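UDP-glucose:anthocyanidin 3-O-glucosyltransferase (Clitoria ternatea, PDB 4REN) is a plant glycosyltransferase of the GT-B fold, with two Rossmann-like domains facing each other across a cleft. Local coordinates at residues P136-S141 and G369-V374; I360-F365 and K388-N393; I111-F116 and V129-F134. All coordinates share one frame; numbering follows the deposited sequence.

Interaction 1. Residues P136-S141 and G369-V374; sequences PNVSCS and GIAARV. With P5M (2-(3,4-dihydroxy-5-methoxyphenyl)-3,5,7-trihydroxychromenium), chain B.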
loop_
_atom_site.group_PDB
_atom_site.type_symbol
_atom_site.label_atom_id
_atom_site.label_comp_id
_atom_site.label_asym_id
_atom_site.label_seq_id
_atom_site.Cartn_x
_atom_site.Cartn_y
_atom_site.Cartn_z
ATOM N N PRO A 136 0.650 5.789 -2.777
ATOM C CA PRO A 136 -0.017 4.831 -1.893
ATOM C C PRO A 136 0.932 3.740 -1.402
ATOM O O PRO A 136 0.473 2.735 -0.859
ATOM C CB PRO A 136 -1.068 4.209 -2.812
ATOM C CG PRO A 136 -0.403 4.198 -4.146
ATOM C CD PRO A 136 0.461 5.440 -4.198
ATOM N N ASN A 137 2.233 3.932 -1.591
ATOM C CA ASN A 137 3.209 2.921 -1.201
ATOM C C ASN A 137 3.777 3.182 0.191
ATOM O O ASN A 137 3.318 4.085 0.892
ATOM C CB ASN A 137 4.347 2.866 -2.222
ATOM C CG ASN A 137 3.848 2.861 -3.655
ATOM O OD1 ASN A 137 4.316 3.637 -4.490
ATOM N ND2 ASN A 137 2.891 1.989 -3.946
ATOM N N VAL A 138 4.762 2.383 0.594
ATOM C CA VAL A 138 5.495 2.655 1.827
ATOM C C VAL A 138 6.156 4.021 1.687
ATOM O O VAL A 138 6.986 4.223 0.802
ATOM C CB VAL A 138 6.562 1.574 2.112
ATOM C CG1 VAL A 138 7.439 1.977 3.286
ATOM C CG2 VAL A 138 5.893 0.235 2.380
ATOM N N SER A 139 5.768 4.955 2.549
ATOM C CA SER A 139 6.191 6.348 2.422
ATOM C C SER A 139 7.704 6.522 2.483
ATOM O O SER A 139 8.279 7.276 1.700
ATOM C CB SER A 139 5.525 7.215 3.494
ATOM O OG SER A 139 5.918 6.816 4.795
ATOM N N CYS A 140 8.343 5.809 3.405
ATOM C CA CYS A 140 9.779 5.950 3.634
ATOM C C CYS A 140 10.633 5.545 2.432
ATOM O O CYS A 140 11.817 5.877 2.367
ATOM C CB CYS A 140 10.200 5.142 4.862
ATOM S SG CYS A 140 9.338 5.583 6.385
ATOM N N SER A 141 10.036 4.834 1.481
ATOM C CA SER A 141 10.774 4.342 0.321
ATOM C C SER A 141 10.934 5.397 -0.773
ATOM O O SER A 141 11.615 5.159 -1.768
ATOM C CB SER A 141 10.113 3.084 -0.246
ATOM O OG SER A 141 8.804 3.359 -0.712
ATOM N N GLY A 369 10.223 -4.747 2.226
ATOM C CA GLY A 369 11.399 -4.853 3.071
ATOM C C GLY A 369 11.708 -3.539 3.759
ATOM O O GLY A 369 12.234 -3.515 4.871
ATOM N N ILE A 370 11.383 -2.439 3.088
ATOM C CA ILE A 370 11.522 -1.116 3.679
ATOM C C ILE A 370 10.513 -0.975 4.813
ATOM O O ILE A 370 10.829 -0.441 5.875
ATOM C CB ILE A 370 11.289 -0.004 2.640
ATOM C CG1 ILE A 370 12.146 -0.236 1.392
ATOM C CG2 ILE A 370 11.564 1.366 3.251
ATOM C CD1 ILE A 370 13.638 -0.180 1.651
ATOM N N ALA A 371 9.299 -1.466 4.580
ATOM C CA ALA A 371 8.259 -1.468 5.602
ATOM C C ALA A 371 8.667 -2.315 6.804
ATOM O O ALA A 371 8.524 -1.892 7.951
ATOM C CB ALA A 371 6.957 -1.979 5.022
ATOM N N ALA A 372 9.168 -3.515 6.528
ATOM C CA ALA A 372 9.563 -4.452 7.574
ATOM C C ALA A 372 10.648 -3.878 8.479
ATOM O O ALA A 372 10.579 -4.012 9.701
ATOM C CB ALA A 372 10.019 -5.765 6.960
ATOM N N ARG A 373 11.649 -3.243 7.876
ATOM C CA ARG A 373 12.736 -2.634 8.635
ATOM C C ARG A 373 12.226 -1.541 9.571
ATOM O O ARG A 373 12.614 -1.484 10.740
ATOM C CB ARG A 373 13.791 -2.057 7.691
ATOM C CG ARG A 373 15.014 -1.507 8.406
ATOM C CD ARG A 373 15.686 -2.590 9.229
ATOM N NE ARG A 373 16.167 -3.685 8.392
ATOM C CZ ARG A 373 16.602 -4.848 8.861
ATOM N NH1 ARG A 373 16.614 -5.076 10.164
ATOM N NH2 ARG A 373 17.022 -5.789 8.028
ATOM N N VAL A 374 11.357 -0.679 9.046
ATOM C CA VAL A 374 10.787 0.424 9.817
ATOM C C VAL A 374 9.951 -0.090 10.990
ATOM O O VAL A 374 10.035 0.434 12.103
ATOM C CB VAL A 374 9.932 1.342 8.919
ATOM C CG1 VAL A 374 9.196 2.374 9.748
ATOM C CG2 VAL A 374 10.805 2.027 7.883
HETATM O O30 P5M B . 6.634 0.657 -3.893
HETATM C C2 P5M B . 6.995 -0.393 -4.681
HETATM C C3 P5M B . 5.972 -1.266 -5.316
HETATM C C9 P5M B . 4.612 -1.055 -5.141
HETATM C C10 P5M B . 3.702 -1.904 -5.764
HETATM O O27 P5M B . 2.373 -1.676 -5.576
HETATM C C1 P5M B . 8.338 -0.673 -4.906
HETATM C C6 P5M B . 8.733 -1.743 -5.708
HETATM O O29 P5M B . 10.061 -1.975 -5.896
HETATM C C5 P5M B . 7.807 -2.583 -6.323
HETATM C C4 P5M B . 6.444 -2.390 -6.159
HETATM O O12 P5M B . 5.549 -3.223 -6.767
HETATM C C11 P5M B . 4.200 -3.034 -6.610
HETATM C C14 P5M B . 3.311 -3.999 -7.322
HETATM C C15 P5M B . 3.932 -5.116 -7.871
HETATM C C16 P5M B . 3.219 -6.086 -8.560
HETATM O O22 P5M B . 3.861 -7.169 -9.080
HETATM C C19 P5M B . 1.933 -3.812 -7.456
HETATM C C18 P5M B . 1.132 -4.731 -8.129
HETATM O O21 P5M B . -0.220 -4.531 -8.247
HETATM C C23 P5M B . -1.023 -4.420 -7.073
HETATM C C17 P5M B . 1.758 -5.934 -8.723
HETATM O O24 P5M B . 1.028 -6.868 -9.396
#
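Val138 and Ser141 meet Ile370 and Ala371 through aliphatic groups alone, and the flat groups lie to one side of this touch. The amide of Asn137 turns one face to the bound P5M, whose oxygen O30 stands over it at 3.6 Å from Asn137 CG. C9 of P5M lies on the same side, 3.7 Å from Asn137 ND2, and the fused ring system is steeply inclined to the amide plane. His17, Phe116 and Asp367 also touch this side chain.

Beside it, the two branches of Val138 divide the helix between them. With chi1 at 172°, CG1 is anti to the backbone N and CG2 anti to the carbonyl carbon; Val138 CG2 meets Ala371 CB at 3.6 Å. The side chains of Val138 and Ile370 slant across each other, CG1 of the valine 4.2 Å from CG2 of the isoleucine. The same CG2 of Ile370 also receives Ser141 CB at 4.2 Å. One turn further along the helix, Cys140 SG lies 4.1 Å from Val374 CG2. No hydrogen bond links the segments. The loop is held from within by Val138 O, which accepts from Ser141 OG, in the carbonyl plane, and from Ser141 N; Trp135 NE1, from the end of strand 131-135, is a third donor. Asp367, just ahead of helix 368-378, takes Val138 N, a polar link beside the apolar contact.

The contact joins the two halves of the GT-B fold. Segment 136-141 follows strand 131-135 of the N-terminal sheet, and segment 369-374 belongs to helix 368-378, whose Ala372 and Arg373 pack on Ile384 of strand 382-384 in the C-terminal sheet.

Interaction 2. Residues I360-F365 and K388-N393; sequences ICRPFF and KVFTKN. With P5M (2-(3,4-dihydroxy-5-methoxyphenyl)-3,5,7-trihydroxychromenium), chain B.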
loop_
_atom_site.group_PDB
_atom_site.type_symbol
_atom_site.label_atom_id
_atom_site.label_comp_id
_atom_site.label_asym_id
_atom_site.label_seq_id
_atom_site.Cartn_x
_atom_site.Cartn_y
_atom_site.Cartn_z
ATOM N N ILE A 360 4.358 -9.436 12.895
ATOM C CA ILE A 360 5.448 -10.341 12.546
ATOM C C ILE A 360 5.648 -10.226 11.041
ATOM O O ILE A 360 4.716 -10.443 10.262
ATOM C CB ILE A 360 5.143 -11.797 12.922
ATOM C CG1 ILE A 360 5.049 -11.941 14.440
ATOM C CG2 ILE A 360 6.221 -12.719 12.385
ATOM C CD1 ILE A 360 4.575 -13.304 14.899
ATOM N N CYS A 361 6.864 -9.881 10.635
ATOM C CA CYS A 361 7.110 -9.469 9.259
ATOM C C CYS A 361 7.853 -10.502 8.415
ATOM O O CYS A 361 8.858 -11.069 8.843
ATOM C CB CYS A 361 7.872 -8.145 9.254
ATOM S SG CYS A 361 6.992 -6.799 10.081
ATOM N N ARG A 362 7.342 -10.735 7.211
ATOM C CA ARG A 362 8.022 -11.556 6.216
ATOM C C ARG A 362 7.811 -10.892 4.858
ATOM O O ARG A 362 6.897 -11.256 4.117
ATOM C CB ARG A 362 7.458 -12.983 6.212
ATOM C CG ARG A 362 8.391 -14.069 5.650
ATOM C CD ARG A 362 8.718 -13.851 4.177
ATOM N NE ARG A 362 9.219 -15.043 3.504
ATOM C CZ ARG A 362 9.810 -15.021 2.314
ATOM N NH1 ARG A 362 9.979 -13.866 1.686
ATOM N NH2 ARG A 362 10.239 -16.144 1.755
ATOM N N PRO A 363 8.667 -9.915 4.526
ATOM C CA PRO A 363 8.571 -9.187 3.258
ATOM C C PRO A 363 8.973 -10.063 2.080
ATOM O O PRO A 363 9.929 -10.831 2.181
ATOM C CB PRO A 363 9.578 -8.050 3.439
ATOM C CG PRO A 363 10.574 -8.582 4.397
ATOM C CD PRO A 363 9.808 -9.462 5.340
ATOM N N PHE A 364 8.250 -9.945 0.973
ATOM C CA PHE A 364 8.528 -10.774 -0.194
ATOM C C PHE A 364 9.270 -10.026 -1.302
ATOM O O PHE A 364 10.252 -10.538 -1.845
ATOM C CB PHE A 364 7.240 -11.419 -0.717
ATOM C CG PHE A 364 6.698 -12.493 0.186
ATOM C CD1 PHE A 364 7.140 -13.802 0.071
ATOM C CD2 PHE A 364 5.753 -12.192 1.154
ATOM C CE1 PHE A 364 6.647 -14.790 0.902
ATOM C CE2 PHE A 364 5.255 -13.177 1.989
ATOM C CZ PHE A 364 5.705 -14.478 1.862
ATOM N N PHE A 365 8.807 -8.824 -1.633
ATOM C CA PHE A 365 9.477 -7.994 -2.636
ATOM C C PHE A 365 8.979 -6.553 -2.601
ATOM O O PHE A 365 8.128 -6.197 -1.785
ATOM C CB PHE A 365 9.303 -8.575 -4.044
ATOM C CG PHE A 365 7.971 -8.274 -4.667
ATOM C CD1 PHE A 365 7.899 -7.722 -5.935
ATOM C CD2 PHE A 365 6.791 -8.551 -3.993
ATOM C CE1 PHE A 365 6.678 -7.440 -6.516
ATOM C CE2 PHE A 365 5.567 -8.272 -4.565
ATOM C CZ PHE A 365 5.509 -7.717 -5.830
ATOM N N LYS A 388 14.343 -14.455 8.168
ATOM C CA LYS A 388 13.756 -13.741 7.031
ATOM C C LYS A 388 12.763 -14.568 6.213
ATOM O O LYS A 388 12.162 -14.066 5.261
ATOM C CB LYS A 388 14.839 -13.144 6.122
ATOM C CG LYS A 388 15.363 -11.789 6.586
ATOM C CD LYS A 388 15.477 -10.795 5.430
ATOM C CE LYS A 388 14.117 -10.250 4.994
ATOM N NZ LYS A 388 13.328 -11.189 4.142
ATOM N N VAL A 389 12.586 -15.832 6.585
ATOM C CA VAL A 389 11.618 -16.707 5.931
ATOM C C VAL A 389 10.873 -17.503 6.994
ATOM O O VAL A 389 11.359 -17.657 8.115
ATOM C CB VAL A 389 12.288 -17.690 4.942
ATOM C CG1 VAL A 389 12.839 -16.954 3.734
ATOM C CG2 VAL A 389 13.379 -18.483 5.633
ATOM N N PHE A 390 9.695 -18.007 6.645
ATOM C CA PHE A 390 8.897 -18.764 7.599
ATOM C C PHE A 390 9.478 -20.149 7.874
ATOM O O PHE A 390 9.689 -20.941 6.956
ATOM C CB PHE A 390 7.451 -18.893 7.120
ATOM C CG PHE A 390 6.644 -17.635 7.274
ATOM C CD1 PHE A 390 6.378 -17.114 8.533
ATOM C CD2 PHE A 390 6.130 -16.986 6.162
ATOM C CE1 PHE A 390 5.627 -15.961 8.679
ATOM C CE2 PHE A 390 5.378 -15.835 6.301
ATOM C CZ PHE A 390 5.126 -15.321 7.560
ATOM N N THR A 391 9.749 -20.421 9.147
ATOM C CA THR A 391 10.098 -21.763 9.603
ATOM C C THR A 391 9.233 -22.097 10.810
ATOM O O THR A 391 8.699 -21.199 11.459
ATOM C CB THR A 391 11.581 -21.880 9.990
ATOM O OG1 THR A 391 11.891 -20.913 10.999
ATOM C CG2 THR A 391 12.471 -21.653 8.785
ATOM N N LYS A 392 9.089 -23.382 11.109
ATOM C CA LYS A 392 8.233 -23.808 12.211
ATOM C C LYS A 392 8.755 -23.322 13.562
ATOM O O LYS A 392 7.993 -22.810 14.381
ATOM C CB LYS A 392 8.064 -25.328 12.201
ATOM C CG LYS A 392 7.549 -25.917 13.504
ATOM C CD LYS A 392 6.919 -27.278 13.265
ATOM C CE LYS A 392 7.021 -28.174 14.484
ATOM N NZ LYS A 392 8.231 -29.038 14.412
ATOM N N ASN A 393 10.056 -23.468 13.784
ATOM C CA ASN A 393 10.663 -23.040 15.041
ATOM C C ASN A 393 10.812 -21.523 15.156
ATOM O O ASN A 393 10.633 -20.957 16.234
ATOM C CB ASN A 393 12.019 -23.725 15.242
ATOM C CG ASN A 393 11.887 -25.209 15.535
ATOM O OD1 ASN A 393 10.975 -25.637 16.245
ATOM N ND2 ASN A 393 12.800 -26.003 14.986
HETATM O O30 P5M B . 6.634 0.657 -3.893
HETATM C C2 P5M B . 6.995 -0.393 -4.681
HETATM C C3 P5M B . 5.972 -1.266 -5.316
HETATM C C9 P5M B . 4.612 -1.055 -5.141
HETATM C C10 P5M B . 3.702 -1.904 -5.764
HETATM O O27 P5M B . 2.373 -1.676 -5.576
HETATM C C1 P5M B . 8.338 -0.673 -4.906
HETATM C C6 P5M B . 8.733 -1.743 -5.708
HETATM O O29 P5M B . 10.061 -1.975 -5.896
HETATM C C5 P5M B . 7.807 -2.583 -6.323
HETATM C C4 P5M B . 6.444 -2.390 -6.159
HETATM O O12 P5M B . 5.549 -3.223 -6.767
HETATM C C11 P5M B . 4.200 -3.034 -6.610
HETATM C C14 P5M B . 3.311 -3.999 -7.322
HETATM C C15 P5M B . 3.932 -5.116 -7.871
HETATM C C16 P5M B . 3.219 -6.086 -8.560
HETATM O O22 P5M B . 3.861 -7.169 -9.080
HETATM C C19 P5M B . 1.933 -3.812 -7.456
HETATM C C18 P5M B . 1.132 -4.731 -8.129
HETATM O O21 P5M B . -0.220 -4.531 -8.247
HETATM C C23 P5M B . -1.023 -4.420 -7.073
HETATM C C17 P5M B . 1.758 -5.934 -8.723
HETATM O O24 P5M B . 1.028 -6.868 -9.396
#
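Arg362 lies across the ring of Phe390, and the shape of its side chain sets most of this contact. CG stands anti to the backbone N (chi1 -157°), and a bend at chi2 (-63°) then turns the chain off the ring. CB comes within 3.5 Å of Phe390 CE2. Arg362 CG sits over the ring face in a CH-pi contact, 3.9 Å from the Phe390 centroid. Beyond the bend, the guanidinium is inclined 39° to that ring and runs alongside Val389, with NH2 3.4 Å from Val389 CG1.

Both faces of the guanidinium are occupied. Lys388 O lies above one, offset toward the rim, and Phe364 CE1 is over the centre of the other. In its own plane, NH1 donates to Pro363 O at 3.1 Å, approaching from above the carbonyl plane. NH2 makes a salt bridge with Glu281, whose carboxylate also accepts from Phe390 N, so a single acidic group ties the arginine to the backbone of the facing segment. The side chain of Lys388, bent at chi2, chi3 and chi4, crosses Pro363 at about a right angle and brings NZ to 3.8 Å from Pro363 CG.

The fold here is the C-terminal Rossmann-like domain. Strand 359-361 runs between strands 337-342 and 382-384, and segment 360-365 is near the end of the PSPG box, the signature of plant family 1 glycosyltransferases. Segment 388-393 leads into helix 392-403, where Thr391 OG1 serves as N-cap to Gly394 N. The Phe390 ring also meets Phe395 of helix 392-403 edge-to-face.

Toward the cleft, the ring of Phe365 reaches P5M, with Phe365 CZ 3.7 Å from C15 and the ligand's C16 at the ring edge.

Interaction 3. Residues I111-F116 and V129-F134; sequences IIADAF and VPWIAF. With P5M (2-(3,4-dihydroxy-5-methoxyphenyl)-3,5,7-trihydroxychromenium), chain B.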
loop_
_atom_site.group_PDB
_atom_site.type_symbol
_atom_site.label_atom_id
_atom_site.label_comp_id
_atom_site.label_asym_id
_atom_site.label_seq_id
_atom_site.Cartn_x
_atom_site.Cartn_y
_atom_site.Cartn_z
ATOM N N ILE A 111 -4.275 17.482 -13.114
ATOM C CA ILE A 111 -4.181 16.028 -13.202
ATOM C C ILE A 111 -3.673 15.429 -11.892
ATOM O O ILE A 111 -2.674 15.890 -11.335
ATOM C CB ILE A 111 -3.262 15.589 -14.368
ATOM C CG1 ILE A 111 -3.982 15.743 -15.709
ATOM C CG2 ILE A 111 -2.810 14.149 -14.197
ATOM C CD1 ILE A 111 -3.181 15.250 -16.902
ATOM N N ILE A 112 -4.377 14.415 -11.394
ATOM C CA ILE A 112 -3.898 13.633 -10.261
ATOM C C ILE A 112 -3.628 12.211 -10.727
ATOM O O ILE A 112 -4.517 11.547 -11.258
ATOM C CB ILE A 112 -4.917 13.599 -9.112
ATOM C CG1 ILE A 112 -5.130 15.002 -8.544
ATOM C CG2 ILE A 112 -4.446 12.660 -8.011
ATOM C CD1 ILE A 112 -6.072 15.041 -7.361
ATOM N N ALA A 113 -2.401 11.743 -10.535
ATOM C CA ALA A 113 -2.042 10.406 -10.988
ATOM C C ALA A 113 -1.250 9.639 -9.944
ATOM O O ALA A 113 -0.496 10.230 -9.170
ATOM C CB ALA A 113 -1.261 10.480 -12.282
ATOM N N ASP A 114 -1.436 8.323 -9.928
ATOM C CA ASP A 114 -0.563 7.442 -9.169
ATOM C C ASP A 114 0.838 7.658 -9.719
ATOM O O ASP A 114 1.017 7.801 -10.927
ATOM C CB ASP A 114 -0.998 5.986 -9.350
ATOM C CG ASP A 114 -0.253 5.029 -8.435
ATOM O OD1 ASP A 114 -0.921 4.278 -7.694
ATOM O OD2 ASP A 114 0.995 5.009 -8.468
ATOM N N ALA A 115 1.829 7.699 -8.835
ATOM C CA ALA A 115 3.190 8.046 -9.232
ATOM C C ALA A 115 3.767 7.124 -10.304
ATOM O O ALA A 115 4.671 7.518 -11.038
ATOM C CB ALA A 115 4.101 8.090 -8.018
ATOM N N PHE A 116 3.240 5.905 -10.397
ATOM C CA PHE A 116 3.756 4.920 -11.349
ATOM C C PHE A 116 3.338 5.214 -12.793
ATOM O O PHE A 116 4.039 4.840 -13.738
ATOM C CB PHE A 116 3.340 3.501 -10.947
ATOM C CG PHE A 116 3.964 3.023 -9.664
ATOM C CD1 PHE A 116 4.991 3.737 -9.059
ATOM C CD2 PHE A 116 3.526 1.852 -9.065
ATOM C CE1 PHE A 116 5.561 3.299 -7.877
ATOM C CE2 PHE A 116 4.096 1.405 -7.884
ATOM C CZ PHE A 116 5.114 2.129 -7.291
ATOM N N VAL A 129 -0.803 21.902 -17.489
ATOM C CA VAL A 129 -1.552 21.831 -16.238
ATOM C C VAL A 129 -0.690 21.176 -15.160
ATOM O O VAL A 129 0.179 20.361 -15.473
ATOM C CB VAL A 129 -2.876 21.040 -16.405
ATOM C CG1 VAL A 129 -3.820 21.767 -17.351
ATOM C CG2 VAL A 129 -2.601 19.625 -16.893
ATOM N N PRO A 130 -0.920 21.533 -13.885
ATOM C CA PRO A 130 -0.104 20.960 -12.809
ATOM C C PRO A 130 -0.296 19.453 -12.677
ATOM O O PRO A 130 -1.403 18.950 -12.886
ATOM C CB PRO A 130 -0.631 21.671 -11.557
ATOM C CG PRO A 130 -2.007 22.106 -11.915
ATOM C CD PRO A 130 -1.933 22.467 -13.363
ATOM N N TRP A 131 0.778 18.743 -12.340
ATOM C CA TRP A 131 0.726 17.293 -12.199
ATOM C C TRP A 131 0.910 16.887 -10.739
ATOM O O TRP A 131 1.944 17.167 -10.134
ATOM C CB TRP A 131 1.788 16.633 -13.083
ATOM C CG TRP A 131 1.729 15.133 -13.076
ATOM C CD1 TRP A 131 0.731 14.349 -13.582
ATOM C CD2 TRP A 131 2.711 14.236 -12.542
ATOM N NE1 TRP A 131 1.032 13.023 -13.390
ATOM C CE2 TRP A 131 2.242 12.927 -12.755
ATOM C CE3 TRP A 131 3.941 14.416 -11.906
ATOM C CZ2 TRP A 131 2.962 11.802 -12.352
ATOM C CZ3 TRP A 131 4.655 13.301 -11.508
ATOM C CH2 TRP A 131 4.162 12.010 -11.731
ATOM N N ILE A 132 -0.097 16.229 -10.174
ATOM C CA ILE A 132 -0.058 15.834 -8.771
ATOM C C ILE A 132 0.147 14.328 -8.636
ATOM O O ILE A 132 -0.666 13.540 -9.113
ATOM C CB ILE A 132 -1.349 16.251 -8.046
ATOM C CG1 ILE A 132 -1.567 17.758 -8.188
ATOM C CG2 ILE A 132 -1.294 15.860 -6.582
ATOM C CD1 ILE A 132 -2.871 18.249 -7.605
ATOM N N ALA A 133 1.239 13.937 -7.983
ATOM C CA ALA A 133 1.584 12.525 -7.834
ATOM C C ALA A 133 0.997 11.927 -6.555
ATOM O O ALA A 133 1.156 12.486 -5.470
ATOM C CB ALA A 133 3.095 12.345 -7.862
ATOM N N PHE A 134 0.320 10.788 -6.687
ATOM C CA PHE A 134 -0.240 10.092 -5.533
ATOM C C PHE A 134 0.639 8.906 -5.144
ATOM O O PHE A 134 0.989 8.079 -5.990
ATOM C CB PHE A 134 -1.666 9.628 -5.834
ATOM C CG PHE A 134 -2.337 8.939 -4.682
ATOM C CD1 PHE A 134 -2.632 9.632 -3.518
ATOM C CD2 PHE A 134 -2.691 7.602 -4.770
ATOM C CE1 PHE A 134 -3.257 9.000 -2.459
ATOM C CE2 PHE A 134 -3.315 6.964 -3.715
ATOM C CZ PHE A 134 -3.599 7.665 -2.558
HETATM O O30 P5M B . 6.634 0.657 -3.893
HETATM C C2 P5M B . 6.995 -0.393 -4.681
HETATM C C3 P5M B . 5.972 -1.266 -5.316
HETATM C C9 P5M B . 4.612 -1.055 -5.141
HETATM C C10 P5M B . 3.702 -1.904 -5.764
HETATM O O27 P5M B . 2.373 -1.676 -5.576
HETATM C C1 P5M B . 8.338 -0.673 -4.906
HETATM C C6 P5M B . 8.733 -1.743 -5.708
HETATM O O29 P5M B . 10.061 -1.975 -5.896
HETATM C C5 P5M B . 7.807 -2.583 -6.323
HETATM C C4 P5M B . 6.444 -2.390 -6.159
HETATM O O12 P5M B . 5.549 -3.223 -6.767
HETATM C C11 P5M B . 4.200 -3.034 -6.610
HETATM C C14 P5M B . 3.311 -3.999 -7.322
HETATM C C15 P5M B . 3.932 -5.116 -7.871
HETATM C C16 P5M B . 3.219 -6.086 -8.560
HETATM O O22 P5M B . 3.861 -7.169 -9.080
HETATM C C19 P5M B . 1.933 -3.812 -7.456
HETATM C C18 P5M B . 1.132 -4.731 -8.129
HETATM O O21 P5M B . -0.220 -4.531 -8.247
HETATM C C23 P5M B . -1.023 -4.420 -7.073
HETATM C C17 P5M B . 1.758 -5.934 -8.723
HETATM O O24 P5M B . 1.028 -6.868 -9.396
#
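Ile111 and Trp131 cross on one face of the sheet, the methyl CG2 of Ile111 meeting the indole at its edge, 3.6 Å from Trp131 CD1. With CG anti to the backbone N (chi1 -175°), the indole extends toward strand 110-114, its NE1 3.6 Å from Ala113 CB, while its N-H is bonded to Ser120 OG. On the other face Ile112 and Ile132 lie together, Ile112 CG1 4.0 Å from Ile132 CB, followed by Asp114 and Phe134, whose ring leads away to helix 19-31.

The two strands are parallel neighbours in the N-terminal Rossmann-like sheet, joined through helix 119-127 in a beta-alpha-beta crossover. Five backbone hydrogen bonds lace them, from Ile111 N to Pro130 O through Ala115 N to Phe134 O.

At the C-terminal strand end Asp114 divides its carboxylate. OD2 uses its anti lone pair to accept from Phe116 N at 3.1 Å, closing an Asx turn, and OD1 is bonded to His17 ND1, whose NE2 is hydrogen-bonded to P5M. Asp114 thus lies in the second shell and is well placed to orient the imidazole. Phe116, which closes the turn with its N-H, presents its ring edge to the ligand, CE2 lying 3.7 Å from P5M C9.

In the fold
Interaction 3 lies within the N-terminal sheet, interaction 2 at the margin of the C-terminal one, and interaction 1 between them. Interactions 1 and 3 are buried, interaction 2 only partly. Chemistry follows place: backbone bonding between strands in interaction 3, apolar groups in interaction 1, an arginine with aromatic packing in interaction 2. Strand 131-135 of interaction 3 continues into loop 136-141, and strand 359-361 of interaction 2 is followed by helix 368-378 of interaction 1. Interaction 1 touches both others, through Pro136 against Asp114 and through Ala372 against Cys361 and Pro363. Interactions 2 and 3, with centres about 35 Å apart, share no touch, yet all three reach P5M in the cleft.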